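Local coordinates for protein DNA replication factor Cdt1 (Mus musculus, PDB 3A4C) that licenses replication origins by promoting loading of the MCM complex onto DNA together with CDC6 and ORC, and supports stable kinetochore-microtubule attachment in mitosis, at residues L34-E37 with V38-R42; G54-E57 with K58-L62. All blocks are in the same frame, centred on the assembly; numbering follows the deposited sequence.

Contact 1 (L34-E37 with V38-R42)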
loop_
_atom_site.group_PDB
_atom_site.type_symbol
_atom_site.label_atom_id
_atom_site.label_comp_id
_atom_site.label_asym_id
_atom_site.label_seq_id
_atom_site.Cartn_x
_atom_site.Cartn_y
_atom_site.Cartn_z
ATOM N N LEU A 34 3.033 -8.076 -9.539
ATOM C CA LEU A 34 2.640 -7.127 -10.573
ATOM C C LEU A 34 3.585 -5.943 -10.503
ATOM O O LEU A 34 4.084 -5.626 -9.431
ATOM C CB LEU A 34 1.212 -6.631 -10.337
ATOM C CG LEU A 34 0.064 -7.629 -10.477
ATOM C CD1 LEU A 34 -1.214 -6.995 -9.932
ATOM C CD2 LEU A 34 -0.090 -8.056 -11.925
ATOM N N THR A 35 3.830 -5.275 -11.629
ATOM C CA THR A 35 4.655 -4.072 -11.595
ATOM C C THR A 35 3.920 -2.973 -10.842
ATOM O O THR A 35 2.688 -2.942 -10.835
ATOM C CB THR A 35 5.007 -3.566 -13.001
ATOM O OG1 THR A 35 3.817 -3.102 -13.651
ATOM C CG2 THR A 35 5.644 -4.690 -13.827
ATOM N N MET A 36 4.684 -2.093 -10.198
ATOM C CA MET A 36 4.144 -0.933 -9.489
ATOM C C MET A 36 3.227 -0.105 -10.364
ATOM O O MET A 36 2.177 0.343 -9.921
ATOM C CB MET A 36 5.274 -0.034 -9.004
ATOM C CG MET A 36 5.468 -0.038 -7.525
ATOM S SD MET A 36 4.058 0.753 -6.735
ATOM C CE MET A 36 4.755 0.937 -5.097
ATOM N N GLU A 37 3.639 0.125 -11.603
ATOM C CA GLU A 37 2.801 0.856 -12.541
ATOM C C GLU A 37 1.421 0.213 -12.680
ATOM O O GLU A 37 0.399 0.895 -12.593
ATOM C CB GLU A 37 3.480 0.925 -13.909
ATOM C CG GLU A 37 2.735 1.779 -14.906
ATOM C CD GLU A 37 3.615 2.214 -16.059
ATOM O OE1 GLU A 37 3.128 2.971 -16.923
ATOM O OE2 GLU A 37 4.794 1.799 -16.096
ATOM N N VAL A 38 1.394 -1.096 -12.906
ATOM C CA VAL A 38 0.132 -1.807 -13.078
ATOM C C VAL A 38 -0.698 -1.764 -11.805
ATOM O O VAL A 38 -1.911 -1.505 -11.847
ATOM C CB VAL A 38 0.355 -3.265 -13.516
ATOM C CG1 VAL A 38 -0.926 -4.082 -13.343
ATOM C CG2 VAL A 38 0.819 -3.307 -14.967
ATOM N N VAL A 39 -0.044 -2.006 -10.674
ATOM C CA VAL A 39 -0.752 -2.049 -9.398
ATOM C C VAL A 39 -1.408 -0.703 -9.137
ATOM O O VAL A 39 -2.570 -0.634 -8.730
ATOM C CB VAL A 39 0.196 -2.377 -8.227
ATOM C CG1 VAL A 39 -0.525 -2.192 -6.900
ATOM C CG2 VAL A 39 0.742 -3.795 -8.358
ATOM N N CYS A 40 -0.666 0.372 -9.377
ATOM C CA CYS A 40 -1.195 1.708 -9.099
ATOM C C CYS A 40 -2.379 2.018 -10.000
ATOM O O CYS A 40 -3.356 2.621 -9.560
ATOM C CB CYS A 40 -0.117 2.778 -9.264
ATOM S SG CYS A 40 1.088 2.769 -7.923
ATOM N N ALA A 41 -2.279 1.621 -11.264
ATOM C CA ALA A 41 -3.375 1.826 -12.211
ATOM C C ALA A 41 -4.611 1.050 -11.773
ATOM O O ALA A 41 -5.732 1.557 -11.822
ATOM C CB ALA A 41 -2.950 1.414 -13.613
ATOM N N ARG A 42 -4.413 -0.180 -11.323
ATOM C CA ARG A 42 -5.539 -0.987 -10.875
ATOM C C ARG A 42 -6.139 -0.457 -9.571
ATOM O O ARG A 42 -7.353 -0.490 -9.376
ATOM C CB ARG A 42 -5.114 -2.445 -10.722
ATOM C CG ARG A 42 -4.837 -3.093 -12.053
ATOM C CD ARG A 42 -4.565 -4.572 -11.929
ATOM N NE ARG A 42 -4.023 -5.081 -13.187
ATOM C CZ ARG A 42 -3.704 -6.350 -13.407
ATOM N NH1 ARG A 42 -3.896 -7.259 -12.465
ATOM N NH2 ARG A 42 -3.196 -6.707 -14.573
#

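Contact 2 (G54-E57 with K58-L62)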
loop_
_atom_site.group_PDB
_atom_site.type_symbol
_atom_site.label_atom_id
_atom_site.label_comp_id
_atom_site.label_asym_id
_atom_site.label_seq_id
_atom_site.Cartn_x
_atom_site.Cartn_y
_atom_site.Cartn_z
ATOM N N GLY A 54 0.592 8.414 -9.468
ATOM C CA GLY A 54 1.830 8.825 -8.816
ATOM C C GLY A 54 1.671 8.959 -7.312
ATOM O O GLY A 54 2.534 8.533 -6.540
ATOM N N GLU A 55 0.557 9.544 -6.890
ATOM C CA GLU A 55 0.259 9.676 -5.470
ATOM C C GLU A 55 -0.051 8.321 -4.855
ATOM O O GLU A 55 0.290 8.071 -3.711
ATOM C CB GLU A 55 -0.901 10.645 -5.244
ATOM C CG GLU A 55 -0.557 12.089 -5.568
ATOM C CD GLU A 55 -1.782 12.971 -5.735
ATOM O OE1 GLU A 55 -1.635 14.211 -5.686
ATOM O OE2 GLU A 55 -2.890 12.432 -5.925
ATOM N N MET A 56 -0.705 7.454 -5.619
ATOM C CA MET A 56 -0.952 6.083 -5.178
ATOM C C MET A 56 0.375 5.353 -4.942
ATOM O O MET A 56 0.538 4.648 -3.943
ATOM C CB MET A 56 -1.814 5.342 -6.207
ATOM C CG MET A 56 -2.272 3.955 -5.775
ATOM S SD MET A 56 -3.289 3.974 -4.280
ATOM C CE MET A 56 -4.837 4.630 -4.914
ATOM N N GLU A 57 1.330 5.529 -5.848
ATOM C CA GLU A 57 2.632 4.891 -5.666
ATOM C C GLU A 57 3.228 5.293 -4.331
ATOM O O GLU A 57 3.777 4.467 -3.614
ATOM C CB GLU A 57 3.612 5.255 -6.784
ATOM C CG GLU A 57 4.986 4.629 -6.567
ATOM C CD GLU A 57 5.924 4.833 -7.737
ATOM O OE1 GLU A 57 6.522 3.841 -8.200
ATOM O OE2 GLU A 57 6.064 5.982 -8.189
ATOM N N LYS A 58 3.122 6.573 -4.005
ATOM C CA LYS A 58 3.644 7.067 -2.740
ATOM C C LYS A 58 3.011 6.336 -1.549
ATOM O O LYS A 58 3.701 5.979 -0.599
ATOM C CB LYS A 58 3.420 8.573 -2.628
ATOM C CG LYS A 58 4.339 9.410 -3.522
ATOM C CD LYS A 58 3.986 10.890 -3.397
ATOM C CE LYS A 58 4.700 11.729 -4.445
ATOM N NZ LYS A 58 6.176 11.638 -4.292
ATOM N N HIS A 59 1.703 6.103 -1.609
ATOM C CA HIS A 59 1.012 5.394 -0.526
ATOM C C HIS A 59 1.406 3.931 -0.441
ATOM O O HIS A 59 1.476 3.365 0.650
ATOM C CB HIS A 59 -0.504 5.505 -0.679
ATOM C CG HIS A 59 -1.031 6.870 -0.392
ATOM N ND1 HIS A 59 -0.803 7.943 -1.227
ATOM C CD2 HIS A 59 -1.757 7.346 0.647
ATOM C CE1 HIS A 59 -1.374 9.020 -0.718
ATOM N NE2 HIS A 59 -1.957 8.685 0.420
ATOM N N LEU A 60 1.607 3.308 -1.593
ATOM C CA LEU A 60 2.024 1.911 -1.632
ATOM C C LEU A 60 3.401 1.758 -1.024
ATOM O O LEU A 60 3.678 0.772 -0.354
ATOM C CB LEU A 60 2.067 1.393 -3.070
ATOM C CG LEU A 60 0.807 0.718 -3.606
ATOM C CD1 LEU A 60 -0.371 1.630 -3.409
ATOM C CD2 LEU A 60 0.983 0.374 -5.071
ATOM N N VAL A 61 4.276 2.723 -1.294
ATOM C CA VAL A 61 5.611 2.703 -0.715
ATOM C C VAL A 61 5.538 2.859 0.800
ATOM O O VAL A 61 6.256 2.183 1.534
ATOM C CB VAL A 61 6.504 3.795 -1.317
ATOM C CG1 VAL A 61 7.744 3.994 -0.456
ATOM C CG2 VAL A 61 6.903 3.420 -2.749
ATOM N N LEU A 62 4.667 3.745 1.278
ATOM C CA LEU A 62 4.451 3.871 2.722
ATOM C C LEU A 62 4.007 2.540 3.316
ATOM O O LEU A 62 4.469 2.135 4.376
ATOM C CB LEU A 62 3.396 4.935 3.021
ATOM C CG LEU A 62 3.760 6.392 2.756
ATOM C CD1 LEU A 62 2.696 7.300 3.403
ATOM C CD2 LEU A 62 5.129 6.701 3.320
#

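Contact 1 (L34-E37 with V38-R42)
Val-39 N donates to Thr-35 O at 2.9 Å, as short a bond as any here and the first of the helical ladder. Thr-35 is the N-cap, and its side chain joins in: Val-38 N donates to Thr-35 OG1 at 3.2 Å, the capping bond at the N-terminus of the helix. The torsion that sets OG1 between the backbone N and the carbonyl carbon (chi1 67°) turns the hydroxyl toward this amide. A short, branched hydroxyl residue suits the place. Cys-40 N to Met-36 O (2.9 Å) and Ala-41 N to Glu-37 O carry the ladder on.

Leu-34 and Val-39, branched and apolar as their buried places require, close the corner where strand becomes helix: Leu-34 CB presses on Val-39 CG2 at 3.5 Å, a tight fit. Leu-34 CD1 lies 3.7 Å from Arg-42 NH1 as the two side chains cross at about a right angle; that NH1 is salt-bridged to Glu-29. One turn along, Met-36 SD meets Cys-40 SG at 3.8 Å.

Leu-34 and Met-36 are backbone-bonded to strand 79-84, Val-39 reaches Leu-22 and Phe-26 of helix 3-27, and Cys-40, small enough for a close approach, faces helix 53-66.

Contact 2 (G54-E57 with K58-L62)
Hydrogen bonding centres on Glu-55 O, which accepts twice from His-59. The ring's ND1 donates at 2.7 Å with an N-H...O angle of 166°, and the backbone N adds a longer bond of 3.2 Å; the two donors arrive from opposite faces of the carbonyl plane. The oxygen lies in the plane of the imidazole, at its edge, whereas ND1 stands above the carbonyl plane. With CG beside the backbone N (chi1 -71°), the ring folds back along the helix to reach this oxygen. Histidine suits the place because its two ring nitrogens can serve two partners at once, ND1 giving its N-H to Glu-55 O and NE2 meeting Arg-14 NH2, so the buried ring is fixed at both. Plain helical bonds flank this pair, Lys-58 N to Gly-54 O and Val-61 N to Glu-57 O among them.

Apolar contact is made by Met-56 and Leu-60. Met-56 CG and SD each lie 3.8 Å from Leu-60 CD1, the flexible thioether chain crossing the branched leucine obliquely one turn on. The long, charged Glu-57 and Lys-58 suit the exposed surface.

Met-56 packs on Val-44 and Leu-60 on Met-43, both of helix 36-45, while His-59 and Leu-62 rest against Arg-11 of helix 3-27.

In the fold
From the N terminus, helix 3-27 leads to strand 33-35, where contact 1 turns the chain into helix 36-45; contact 2 follows later, along about two turns of helix 53-66. Each is local and closes no long loop, and they lie in series, neither nested nor crossed. Their centres are about 11 Å apart, yet they touch: Met-36 CE packs 3.4 Å from Leu-60 CB, and Cys-40 SG lies 3.5 Å from Glu-57 CA. This joins the two successive helices beside the three-stranded antiparallel sheet, with helix 3-27 touching both. Helices and small sheet together form the winged-helix fold of the Cdt1 C-terminal domain.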